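Local coordinates for protein AtGH3.15 acyl acid amido synthetase (PDB 6E1Q) that conjugates glutamine, and possibly cysteine, to the auxin precursor indole-3-butyric acid in an ATP-dependent reaction, and also conjugates glutamine to the herbicide 2,4-DB, at residues P3-D6 against A12-S15; K446-A451 against L460-F465; I480-G485 against D498-C503; G536-L541 against Y555-S560. One frame throughout, in Å; residues are numbered along the deposited sequence.

Interaction 1 of 4, residues P3-D6 against A12-S15; sequences PKFD and ACLS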
loop_
_atom_site.group_PDB
_atom_site.type_symbol
_atom_site.label_atom_id
_atom_site.label_comp_id
_atom_site.label_asym_id
_atom_site.label_seq_id
_atom_site.Cartn_x
_atom_site.Cartn_y
_atom_site.Cartn_z
ATOM N N PRO A 3 24.742 10.594 7.012
ATOM C CA PRO A 3 25.609 11.255 7.992
ATOM C C PRO A 3 24.901 11.525 9.312
ATOM O O PRO A 3 23.673 11.504 9.420
ATOM C CB PRO A 3 25.995 12.569 7.300
ATOM C CG PRO A 3 24.891 12.839 6.350
ATOM C CD PRO A 3 24.318 11.504 5.933
ATOM N N LYS A 4 25.714 11.781 10.332
ATOM C CA LYS A 4 25.187 12.186 11.628
ATOM C C LYS A 4 24.465 13.520 11.498
ATOM O O LYS A 4 24.965 14.451 10.859
ATOM C CB LYS A 4 26.323 12.295 12.640
ATOM C CG LYS A 4 27.409 11.250 12.446
ATOM C CD LYS A 4 28.795 11.884 12.395
ATOM C CE LYS A 4 29.885 10.850 12.626
ATOM N NZ LYS A 4 31.220 11.373 12.217
ATOM N N PHE A 5 23.281 13.609 12.095
ATOM C CA PHE A 5 22.517 14.844 12.034
ATOM C C PHE A 5 21.616 14.953 13.257
ATOM O O PHE A 5 21.261 13.956 13.893
ATOM C CB PHE A 5 21.691 14.932 10.743
ATOM C CG PHE A 5 20.544 13.977 10.698
ATOM C CD1 PHE A 5 20.737 12.665 10.287
ATOM C CD2 PHE A 5 19.271 14.380 11.070
ATOM C CE1 PHE A 5 19.678 11.764 10.246
ATOM C CE2 PHE A 5 18.202 13.486 11.040
ATOM C CZ PHE A 5 18.409 12.174 10.620
ATOM N N ASP A 6 21.237 16.194 13.559
ATOM C CA ASP A 6 20.364 16.505 14.682
ATOM C C ASP A 6 18.920 16.521 14.198
ATOM O O ASP A 6 18.522 17.473 13.511
ATOM C CB ASP A 6 20.754 17.852 15.277
ATOM C CG ASP A 6 19.921 18.236 16.482
ATOM O OD1 ASP A 6 19.056 17.446 16.912
ATOM O OD2 ASP A 6 20.138 19.354 16.999
ATOM N N ALA A 12 18.934 22.108 9.502
ATOM C CA ALA A 12 20.002 21.177 9.172
ATOM C C ALA A 12 19.455 19.970 8.419
ATOM O O ALA A 12 20.105 19.456 7.498
ATOM C CB ALA A 12 20.726 20.743 10.440
ATOM N N CYS A 13 18.257 19.506 8.790
ATOM C CA CYS A 13 17.676 18.349 8.119
ATOM C C CYS A 13 17.336 18.670 6.662
ATOM O O CYS A 13 17.675 17.902 5.754
ATOM C CB CYS A 13 16.442 17.871 8.884
ATOM S SG CYS A 13 16.829 17.018 10.444
ATOM N N LEU A 14 16.665 19.803 6.424
ATOM C CA LEU A 14 16.306 20.194 5.065
ATOM C C LEU A 14 17.548 20.442 4.221
ATOM O O LEU A 14 17.564 20.145 3.020
ATOM C CB LEU A 14 15.431 21.449 5.095
ATOM C CG LEU A 14 14.118 21.354 5.877
ATOM C CD1 LEU A 14 13.495 22.732 6.025
ATOM C CD2 LEU A 14 13.163 20.402 5.183
ATOM N N SER A 15 18.599 21.001 4.830
ATOM C CA SER A 15 19.841 21.195 4.090
ATOM C C SER A 15 20.476 19.860 3.711
ATOM O O SER A 15 21.061 19.735 2.631
ATOM C CB SER A 15 20.812 22.044 4.904
ATOM O OG SER A 15 22.105 21.978 4.348
#

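Interaction 2 of 4, residues K446-A451 against L460-F465; sequences KAVTNA and LMLMDF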
loop_
_atom_site.group_PDB
_atom_site.type_symbol
_atom_site.label_atom_id
_atom_site.label_comp_id
_atom_site.label_asym_id
_atom_site.label_seq_id
_atom_site.Cartn_x
_atom_site.Cartn_y
_atom_site.Cartn_z
ATOM N N LYS A 446 -7.325 1.718 -15.375
ATOM C CA LYS A 446 -7.632 2.924 -16.137
ATOM C C LYS A 446 -8.960 2.782 -16.868
ATOM O O LYS A 446 -9.741 3.742 -16.940
ATOM C CB LYS A 446 -6.506 3.250 -17.120
ATOM C CG LYS A 446 -6.881 4.424 -18.025
ATOM C CD LYS A 446 -5.698 5.092 -18.712
ATOM C CE LYS A 446 -6.149 6.376 -19.419
ATOM N NZ LYS A 446 -7.178 6.124 -20.483
ATOM N N ALA A 447 -9.249 1.581 -17.387
ATOM C CA ALA A 447 -10.523 1.345 -18.065
ATOM C C ALA A 447 -11.702 1.576 -17.126
ATOM O O ALA A 447 -12.682 2.232 -17.490
ATOM C CB ALA A 447 -10.557 -0.079 -18.619
ATOM N N VAL A 448 -11.622 1.027 -15.909
ATOM C CA VAL A 448 -12.701 1.164 -14.930
ATOM C C VAL A 448 -12.822 2.612 -14.464
ATOM O O VAL A 448 -13.927 3.130 -14.282
ATOM C CB VAL A 448 -12.456 0.202 -13.748
ATOM C CG1 VAL A 448 -13.279 0.603 -12.538
ATOM C CG2 VAL A 448 -12.754 -1.238 -14.156
ATOM N N THR A 449 -11.687 3.290 -14.285
ATOM C CA THR A 449 -11.685 4.736 -14.052
ATOM C C THR A 449 -12.453 5.491 -15.132
ATOM O O THR A 449 -13.299 6.345 -14.829
ATOM C CB THR A 449 -10.240 5.233 -13.976
ATOM O OG1 THR A 449 -9.643 4.755 -12.762
ATOM C CG2 THR A 449 -10.161 6.771 -14.031
ATOM N N ASN A 450 -12.143 5.219 -16.407
ATOM C CA ASN A 450 -12.878 5.866 -17.492
ATOM C C ASN A 450 -14.359 5.544 -17.420
ATOM O O ASN A 450 -15.204 6.431 -17.591
ATOM C CB ASN A 450 -12.342 5.431 -18.858
ATOM C CG ASN A 450 -10.953 5.961 -19.148
ATOM O OD1 ASN A 450 -10.208 5.372 -19.939
ATOM N ND2 ASN A 450 -10.605 7.078 -18.536
ATOM N N ALA A 451 -14.696 4.275 -17.180
ATOM C CA ALA A 451 -16.108 3.899 -17.219
ATOM C C ALA A 451 -16.867 4.437 -16.012
ATOM O O ALA A 451 -18.023 4.849 -16.139
ATOM C CB ALA A 451 -16.253 2.380 -17.306
ATOM N N LEU A 460 -24.198 8.321 -8.647
ATOM C CA LEU A 460 -23.762 6.997 -8.254
ATOM C C LEU A 460 -22.242 6.982 -8.221
ATOM O O LEU A 460 -21.579 7.743 -8.940
ATOM C CB LEU A 460 -24.299 5.935 -9.214
ATOM C CG LEU A 460 -25.808 5.787 -9.115
ATOM C CD1 LEU A 460 -26.335 4.918 -10.225
ATOM C CD2 LEU A 460 -26.160 5.214 -7.730
ATOM N N MET A 461 -21.699 6.132 -7.367
ATOM C CA MET A 461 -20.257 5.999 -7.192
ATOM C C MET A 461 -19.891 4.521 -7.215
ATOM O O MET A 461 -20.628 3.682 -6.686
ATOM C CB MET A 461 -19.790 6.633 -5.861
ATOM C CG MET A 461 -18.266 6.848 -5.759
ATOM S SD MET A 461 -17.692 7.500 -4.157
ATOM C CE MET A 461 -17.378 9.211 -4.587
ATOM N N LEU A 462 -18.760 4.200 -7.841
ATOM C CA LEU A 462 -18.238 2.846 -7.771
ATOM C C LEU A 462 -17.434 2.714 -6.477
ATOM O O LEU A 462 -16.467 3.454 -6.274
ATOM C CB LEU A 462 -17.383 2.551 -9.004
ATOM C CG LEU A 462 -16.699 1.192 -8.999
ATOM C CD1 LEU A 462 -17.756 0.073 -9.020
ATOM C CD2 LEU A 462 -15.736 1.091 -10.204
ATOM N N MET A 463 -17.847 1.807 -5.585
ATOM C CA MET A 463 -17.132 1.668 -4.313
ATOM C C MET A 463 -15.942 0.722 -4.408
ATOM O O MET A 463 -14.915 0.959 -3.767
ATOM C CB MET A 463 -18.075 1.189 -3.221
ATOM C CG MET A 463 -19.404 1.940 -3.229
ATOM S SD MET A 463 -19.298 3.648 -2.651
ATOM C CE MET A 463 -19.113 3.414 -0.885
ATOM N N ASP A 464 -16.071 -0.372 -5.156
ATOM C CA ASP A 464 -14.972 -1.318 -5.328
ATOM C C ASP A 464 -15.309 -2.168 -6.543
ATOM O O ASP A 464 -16.462 -2.206 -6.983
ATOM C CB ASP A 464 -14.771 -2.211 -4.080
ATOM C CG ASP A 464 -13.286 -2.495 -3.777
ATOM O OD1 ASP A 464 -12.430 -2.230 -4.635
ATOM O OD2 ASP A 464 -12.963 -2.902 -2.645
ATOM N N PHE A 465 -14.301 -2.862 -7.071
ATOM C CA PHE A 465 -14.525 -3.772 -8.185
ATOM C C PHE A 465 -13.495 -4.893 -8.161
ATOM O O PHE A 465 -12.422 -4.769 -7.572
ATOM C CB PHE A 465 -14.466 -3.053 -9.537
ATOM C CG PHE A 465 -13.072 -2.756 -9.997
ATOM C CD1 PHE A 465 -12.438 -1.582 -9.607
ATOM C CD2 PHE A 465 -12.394 -3.647 -10.816
ATOM C CE1 PHE A 465 -11.152 -1.298 -10.034
ATOM C CE2 PHE A 465 -11.099 -3.380 -11.231
ATOM C CZ PHE A 465 -10.480 -2.212 -10.833
#

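Interaction 3 of 4, residues I480-G485 against D498-C503; sequences IYWELG and DVMEEC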
loop_
_atom_site.group_PDB
_atom_site.type_symbol
_atom_site.label_atom_id
_atom_site.label_comp_id
_atom_site.label_asym_id
_atom_site.label_seq_id
_atom_site.Cartn_x
_atom_site.Cartn_y
_atom_site.Cartn_z
ATOM N N ILE A 480 -16.799 -8.027 -14.960
ATOM C CA ILE A 480 -16.382 -7.054 -13.947
ATOM C C ILE A 480 -17.488 -6.902 -12.904
ATOM O O ILE A 480 -18.632 -6.572 -13.242
ATOM C CB ILE A 480 -16.027 -5.696 -14.571
ATOM C CG1 ILE A 480 -15.338 -5.889 -15.920
ATOM C CG2 ILE A 480 -15.148 -4.894 -13.619
ATOM C CD1 ILE A 480 -13.934 -6.441 -15.830
ATOM N N TYR A 481 -17.146 -7.121 -11.629
ATOM C CA TYR A 481 -18.090 -6.934 -10.526
ATOM C C TYR A 481 -17.973 -5.509 -9.983
ATOM O O TYR A 481 -16.896 -5.092 -9.549
ATOM C CB TYR A 481 -17.839 -7.945 -9.401
ATOM C CG TYR A 481 -17.952 -9.398 -9.824
ATOM C CD1 TYR A 481 -19.179 -10.052 -9.826
ATOM C CD2 TYR A 481 -16.826 -10.113 -10.226
ATOM C CE1 TYR A 481 -19.285 -11.391 -10.226
ATOM C CE2 TYR A 481 -16.919 -11.444 -10.624
ATOM C CZ TYR A 481 -18.147 -12.072 -10.615
ATOM O OH TYR A 481 -18.216 -13.379 -11.007
ATOM N N TRP A 482 -19.085 -4.784 -9.961
ATOM C CA TRP A 482 -19.136 -3.395 -9.518
ATOM C C TRP A 482 -20.024 -3.299 -8.283
ATOM O O TRP A 482 -21.199 -3.678 -8.331
ATOM C CB TRP A 482 -19.689 -2.484 -10.625
ATOM C CG TRP A 482 -18.651 -1.964 -11.588
ATOM C CD1 TRP A 482 -17.401 -2.455 -11.785
ATOM C CD2 TRP A 482 -18.787 -0.842 -12.467
ATOM N NE1 TRP A 482 -16.745 -1.715 -12.740
ATOM C CE2 TRP A 482 -17.572 -0.715 -13.171
ATOM C CE3 TRP A 482 -19.817 0.065 -12.727
ATOM C CZ2 TRP A 482 -17.353 0.286 -14.112
ATOM C CZ3 TRP A 482 -19.600 1.068 -13.668
ATOM C CH2 TRP A 482 -18.376 1.172 -14.338
ATOM N N GLU A 483 -19.477 -2.787 -7.187
ATOM C CA GLU A 483 -20.301 -2.448 -6.030
ATOM C C GLU A 483 -20.538 -0.945 -6.036
ATOM O O GLU A 483 -19.586 -0.164 -5.944
ATOM C CB GLU A 483 -19.658 -2.883 -4.715
ATOM C CG GLU A 483 -20.539 -2.535 -3.523
ATOM C CD GLU A 483 -20.031 -3.096 -2.214
ATOM O OE1 GLU A 483 -19.477 -4.219 -2.217
ATOM O OE2 GLU A 483 -20.207 -2.411 -1.179
ATOM N N LEU A 484 -21.800 -0.544 -6.169
ATOM C CA LEU A 484 -22.182 0.854 -6.299
ATOM C C LEU A 484 -22.736 1.402 -4.988
ATOM O O LEU A 484 -23.335 0.669 -4.200
ATOM C CB LEU A 484 -23.227 1.030 -7.414
ATOM C CG LEU A 484 -22.760 0.601 -8.813
ATOM C CD1 LEU A 484 -23.845 0.790 -9.886
ATOM C CD2 LEU A 484 -21.470 1.322 -9.202
ATOM N N GLY A 485 -22.545 2.719 -4.775
ATOM C CA GLY A 485 -23.176 3.423 -3.674
ATOM C C GLY A 485 -23.602 4.826 -4.081
ATOM O O GLY A 485 -23.327 5.285 -5.199
ATOM N N ASP A 498 -29.221 1.839 -19.892
ATOM C CA ASP A 498 -28.471 2.495 -20.961
ATOM C C ASP A 498 -27.108 2.970 -20.475
ATOM O O ASP A 498 -26.085 2.730 -21.127
ATOM C CB ASP A 498 -29.258 3.678 -21.542
ATOM C CG ASP A 498 -30.462 3.244 -22.381
ATOM O OD1 ASP A 498 -30.316 2.402 -23.292
ATOM O OD2 ASP A 498 -31.558 3.777 -22.147
ATOM N N VAL A 499 -27.065 3.659 -19.336
ATOM C CA VAL A 499 -25.770 4.098 -18.830
ATOM C C VAL A 499 -24.888 2.896 -18.465
ATOM O O VAL A 499 -23.696 2.881 -18.789
ATOM C CB VAL A 499 -25.955 5.092 -17.665
ATOM C CG1 VAL A 499 -26.581 4.426 -16.473
ATOM C CG2 VAL A 499 -24.617 5.717 -17.296
ATOM N N MET A 500 -25.451 1.851 -17.832
ATOM C CA MET A 500 -24.647 0.665 -17.498
ATOM C C MET A 500 -24.074 0.018 -18.747
ATOM O O MET A 500 -22.914 -0.405 -18.757
ATOM C CB MET A 500 -25.474 -0.365 -16.704
ATOM C CG MET A 500 -25.694 0.007 -15.243
ATOM S SD MET A 500 -24.164 0.635 -14.492
ATOM C CE MET A 500 -23.146 -0.850 -14.455
ATOM N N GLU A 501 -24.869 -0.050 -19.816
ATOM C CA GLU A 501 -24.378 -0.653 -21.047
ATOM C C GLU A 501 -23.268 0.191 -21.665
ATOM O O GLU A 501 -22.307 -0.349 -22.230
ATOM C CB GLU A 501 -25.541 -0.856 -22.020
ATOM C CG GLU A 501 -26.495 -1.978 -21.578
ATOM C CD GLU A 501 -27.651 -2.225 -22.557
ATOM O OE1 GLU A 501 -28.178 -1.260 -23.159
ATOM O OE2 GLU A 501 -28.038 -3.405 -22.717
ATOM N N GLU A 502 -23.378 1.519 -21.565
ATOM C CA GLU A 502 -22.290 2.366 -22.048
ATOM C C GLU A 502 -21.056 2.228 -21.164
ATOM O O GLU A 502 -19.929 2.317 -21.670
ATOM C CB GLU A 502 -22.751 3.823 -22.145
ATOM C CG GLU A 502 -21.751 4.783 -22.823
ATOM C CD GLU A 502 -21.590 4.543 -24.319
ATOM O OE1 GLU A 502 -22.328 3.695 -24.867
ATOM O OE2 GLU A 502 -20.731 5.213 -24.957
ATOM N N CYS A 503 -21.243 1.984 -19.856
ATOM C CA CYS A 503 -20.101 1.688 -18.989
ATOM C C CYS A 503 -19.356 0.453 -19.483
ATOM O O CYS A 503 -18.121 0.444 -19.558
ATOM C CB CYS A 503 -20.556 1.473 -17.539
ATOM S SG CYS A 503 -20.988 3.013 -16.718
#

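Interaction 4 of 4, residues G536-L541 against Y555-S560; sequences GAFDEL and YKTPRS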
loop_
_atom_site.group_PDB
_atom_site.type_symbol
_atom_site.label_atom_id
_atom_site.label_comp_id
_atom_site.label_asym_id
_atom_site.label_seq_id
_atom_site.Cartn_x
_atom_site.Cartn_y
_atom_site.Cartn_z
ATOM N N GLY A 536 -21.758 -4.416 0.541
ATOM C CA GLY A 536 -21.161 -5.398 1.425
ATOM C C GLY A 536 -20.549 -6.595 0.732
ATOM O O GLY A 536 -19.914 -7.422 1.404
ATOM N N ALA A 537 -20.713 -6.717 -0.589
ATOM C CA ALA A 537 -20.123 -7.839 -1.314
ATOM C C ALA A 537 -18.615 -7.901 -1.120
ATOM O O ALA A 537 -18.041 -8.987 -1.006
ATOM C CB ALA A 537 -20.439 -7.732 -2.802
ATOM N N PHE A 538 -17.948 -6.749 -1.112
ATOM C CA PHE A 538 -16.496 -6.763 -1.094
ATOM C C PHE A 538 -15.936 -6.897 0.317
ATOM O O PHE A 538 -14.780 -7.300 0.465
ATOM C CB PHE A 538 -15.965 -5.521 -1.807
ATOM C CG PHE A 538 -15.965 -5.674 -3.293
ATOM C CD1 PHE A 538 -14.895 -6.289 -3.931
ATOM C CD2 PHE A 538 -17.058 -5.273 -4.048
ATOM C CE1 PHE A 538 -14.894 -6.477 -5.312
ATOM C CE2 PHE A 538 -17.075 -5.455 -5.441
ATOM C CZ PHE A 538 -15.985 -6.058 -6.070
ATOM N N ASP A 539 -16.739 -6.605 1.348
ATOM C CA ASP A 539 -16.389 -7.025 2.705
ATOM C C ASP A 539 -16.549 -8.527 2.891
ATOM O O ASP A 539 -15.730 -9.156 3.565
ATOM C CB ASP A 539 -17.230 -6.288 3.734
ATOM C CG ASP A 539 -16.855 -4.855 3.838
ATOM O OD1 ASP A 539 -15.825 -4.483 3.233
ATOM O OD2 ASP A 539 -17.566 -4.111 4.536
ATOM N N GLU A 540 -17.596 -9.123 2.311
ATOM C CA GLU A 540 -17.706 -10.580 2.345
ATOM C C GLU A 540 -16.519 -11.226 1.642
ATOM O O GLU A 540 -15.956 -12.213 2.129
ATOM C CB GLU A 540 -19.022 -11.045 1.704
ATOM C CG GLU A 540 -19.183 -12.591 1.679
ATOM C CD GLU A 540 -20.533 -13.071 1.106
ATOM O OE1 GLU A 540 -21.383 -12.222 0.777
ATOM O OE2 GLU A 540 -20.745 -14.300 0.982
ATOM N N LEU A 541 -16.133 -10.683 0.490
ATOM C CA LEU A 541 -14.969 -11.194 -0.216
ATOM C C LEU A 541 -13.743 -11.109 0.671
ATOM O O LEU A 541 -12.990 -12.077 0.812
ATOM C CB LEU A 541 -14.753 -10.403 -1.514
ATOM C CG LEU A 541 -13.587 -10.887 -2.387
ATOM C CD1 LEU A 541 -13.862 -12.311 -2.919
ATOM C CD2 LEU A 541 -13.324 -9.942 -3.539
ATOM N N TYR A 555 -4.257 -6.446 3.513
ATOM C CA TYR A 555 -5.282 -6.857 2.559
ATOM C C TYR A 555 -5.580 -5.740 1.564
ATOM O O TYR A 555 -5.769 -4.580 1.947
ATOM C CB TYR A 555 -6.573 -7.267 3.268
ATOM C CG TYR A 555 -7.640 -7.678 2.277
ATOM C CD1 TYR A 555 -7.730 -9.003 1.835
ATOM C CD2 TYR A 555 -8.535 -6.744 1.755
ATOM C CE1 TYR A 555 -8.703 -9.387 0.903
ATOM C CE2 TYR A 555 -9.503 -7.117 0.828
ATOM C CZ TYR A 555 -9.583 -8.444 0.407
ATOM O OH TYR A 555 -10.547 -8.830 -0.518
ATOM N N LYS A 556 -5.631 -6.102 0.282
ATOM C CA LYS A 556 -6.143 -5.239 -0.769
ATOM C C LYS A 556 -7.151 -6.032 -1.577
ATOM O O LYS A 556 -6.978 -7.233 -1.793
ATOM C CB LYS A 556 -5.036 -4.738 -1.718
ATOM C CG LYS A 556 -3.688 -4.483 -1.077
ATOM C CD LYS A 556 -2.677 -4.078 -2.144
ATOM C CE LYS A 556 -1.259 -4.391 -1.725
ATOM N NZ LYS A 556 -0.381 -3.200 -1.788
ATOM N N THR A 557 -8.191 -5.360 -2.040
ATOM C CA THR A 557 -9.111 -6.032 -2.945
ATOM C C THR A 557 -8.369 -6.498 -4.192
ATOM O O THR A 557 -7.815 -5.663 -4.921
ATOM C CB THR A 557 -10.265 -5.110 -3.329
ATOM O OG1 THR A 557 -10.951 -4.694 -2.137
ATOM C CG2 THR A 557 -11.238 -5.854 -4.234
ATOM N N PRO A 558 -8.279 -7.800 -4.448
ATOM C CA PRO A 558 -7.639 -8.251 -5.692
ATOM C C PRO A 558 -8.486 -7.814 -6.874
ATOM O O PRO A 558 -9.717 -7.854 -6.820
ATOM C CB PRO A 558 -7.617 -9.777 -5.551
ATOM C CG PRO A 558 -8.834 -10.062 -4.710
ATOM C CD PRO A 558 -8.967 -8.899 -3.745
ATOM N N ARG A 559 -7.829 -7.380 -7.939
ATOM C CA ARG A 559 -8.574 -6.867 -9.085
ATOM C C ARG A 559 -9.052 -7.960 -10.037
ATOM O O ARG A 559 -9.822 -7.670 -10.956
ATOM C CB ARG A 559 -7.732 -5.847 -9.836
ATOM C CG ARG A 559 -7.413 -4.629 -9.010
ATOM C CD ARG A 559 -8.633 -4.131 -8.254
ATOM N NE ARG A 559 -8.398 -2.815 -7.661
ATOM C CZ ARG A 559 -9.276 -2.158 -6.906
ATOM N NH1 ARG A 559 -10.466 -2.687 -6.627
ATOM N NH2 ARG A 559 -8.967 -0.958 -6.437
ATOM N N SER A 560 -8.606 -9.198 -9.867
ATOM C CA SER A 560 -9.305 -10.318 -10.479
ATOM C C SER A 560 -9.221 -11.509 -9.538
ATOM O O SER A 560 -8.309 -11.605 -8.714
ATOM C CB SER A 560 -8.741 -10.665 -11.862
ATOM O OG SER A 560 -7.492 -11.291 -11.737
HETATM O O HOH W 1 -12.529 -7.023 -0.995
#

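Interaction 1 of 4, residues P3-D6 against A12-S15
The thiol of C13 rests against the rim carbons of the F5 ring, its SG 3.6 Å from CD2 and only slightly farther from CE2. SG lies 4.8 Å from the F5 ring centroid and 68° off the ring normal, an oblique approach by a sulfur displaced well to one side of the ring. Both residues contribute to this orientation. F5 places CG between its backbone N and its carbonyl carbon (chi1 70°), which swings the ring off the extended chain toward the helix. C13 sets SG opposite its own carbonyl carbon, and the thiol leans out toward the segment P3-D6. A second atom of that segment meets the same sulfur: D6 O stands 3.5 Å from C13 SG, so the thiol has the ring and a main-chain carbonyl as neighbours. On the F5 side, P3 O lies in the ring plane at its edge, 3.3 Å from F5 CD1. Beyond the two segments the ring packs on S120, S123 and L124 of helix 112-132. Where the helix begins, A12 N donates to N9 OD1, while D6 OD1 is hydrogen-bonded to T8 OG1. The F5 side chain remains about 11 Å from that of the substrate-binding F332, so this is packing outside the pocket. It is a cysteine sulfur-aromatic contact, by which the N-terminal lead-in folds back on the first helix, 10-22.

Interaction 2 of 4, residues K446-A451 against L460-F465
V448 meets L462 and F465 through its two methyl groups, and the contact between the segments is apolar. The CH-pi element is V448 CG1 over one face of the F465 ring, 4.0 Å from the centroid and 24° off the normal, displaced toward the ring rim; CG2 reaches the other half of the ring, 4.0 Å from F465 CE2. With CG1 opposite the backbone N (chi1 162°), V448 points this branch at the strand. The aliphatic element is closer: V448 CG1 and L462 CD2 are 3.4 Å apart, tighter than normal van der Waals contact, and the two side chains cross at roughly a right angle. An alanine in place of F465 would probably open a gap beneath both valine methyls and deprive R559 of its cation-pi partner. The polar element stays within the helix: K446 NZ donates to N450 OD1 over 3.2 Å, in the carbonyl plane and on a lone pair. N450 OD1 also bonds S510 OG, tying helix 441-452 to helix 497-510, on which A447 and A451 pack as well. Beside V448, W482 touches A451, L462 and F465, so helix 441-452 lies against one face of the four-stranded sheet in which strands 461-470 and 477-485 are neighbours.

Interaction 3 of 4, residues I480-G485 against D498-C503
C503 N bonds V499 O at 2.8 Å, a regular helical link that fixes the turn from which C503 faces the indole of W482. From that turn the C503 thiol approaches the outer end of the six-membered ring. SG is 3.9 Å from W482 CZ3, yet 5.0 Å from the ring centroid and 72° off its normal, which makes the approach oblique. C503 CB lies just as near, 3.9 Å from W482 CH2. One helical turn earlier, M500 reaches the neighbouring part of the ring: its methyl CE is 3.9 Å from W482 CE3. The backbone of M500 does not aim it there; bends at chi2 (-44°) and chi3 (-68°) curl the chain round, and it slides past the indole in the opposite direction. An alanine at W482 would probably leave the M500 methyl and the C503 thiol without their partner and open a gap between strand and helix. I530 of strand 529-533 touches both W482 and M500, and F578 of strand 574-579 also packs on M500. Because strands 477-485 and 529-533 are parallel neighbours with helix 497-510 in the connection between them, this is the strand-to-helix packing of a beta-alpha-beta crossover, here in the GH3 C-terminal domain.

Interaction 4 of 4, residues G536-L541 against Y555-S560
F538 and T557 cross at about a right angle, with T557 CG2 approaching the ring obliquely, 3.7 Å from F538 CD1. The two branches of T557 divide the work. At chi1 -58° the methyl is set opposite the backbone N and meets the phenyl ring, whereas OG1 is turned to polar partners. Its strongest is D464 of strand 461-470, whose OD2 is hydrogen-bonded to T557 OG1. OG1 also accepts from an ordered water over 3.0 Å. That water donates to F538 O at 2.7 Å and is bonded to Y555 OH at 2.7 Å, so one molecule joins the helix backbone to two loop side chains. The water lies in the Y555 ring plane, at the ring's edge, which is where a phenol oxygen in its usual conjugated geometry would be expected to make its bond. Together these contacts dock the loop running from helix 537-547 to helix 564-571 back onto the first turn of the former, within the GH3 C-terminal domain. G536 is the N-cap residue of that helix, and the E483 carboxylate takes G536 N on OE2 and F538 N on OE1. Y555 extends away from its backbone N (chi1 179°), carrying the hydroxyl across to L541, where OH stands 4.1 Å from CG. One methyl of L541 reaches the loop as well: CD2 makes a loose contact with P558 CD at 4.5 Å. Farther along the helix, F545 touches both Y555 and P558, while A566 of helix 564-571 packs against L541.

In the fold
From the N terminus, interaction 1 closes a short loop of five residues between the lead-in and helix 10-22, with its centre more than 40 Å from the others and across the chain's centre. The remaining three follow in series, none nested or crossed, all in the C-terminal domain. Interaction 2 closes the loop from helix 441-452 to strand 461-470; interaction 3 that from strand 477-485 to helix 497-510; interaction 4 the rest of helix 537-547 and the segment after it. Interactions 2 and 3, centres 8 Å apart, share the antiparallel strand pair, M461 N bonding G485 O. Interaction 4, its centre about 14 Å from that of interaction 2, joins both strands: D464 holds T557 and R559, and E483 the start of helix 537-547.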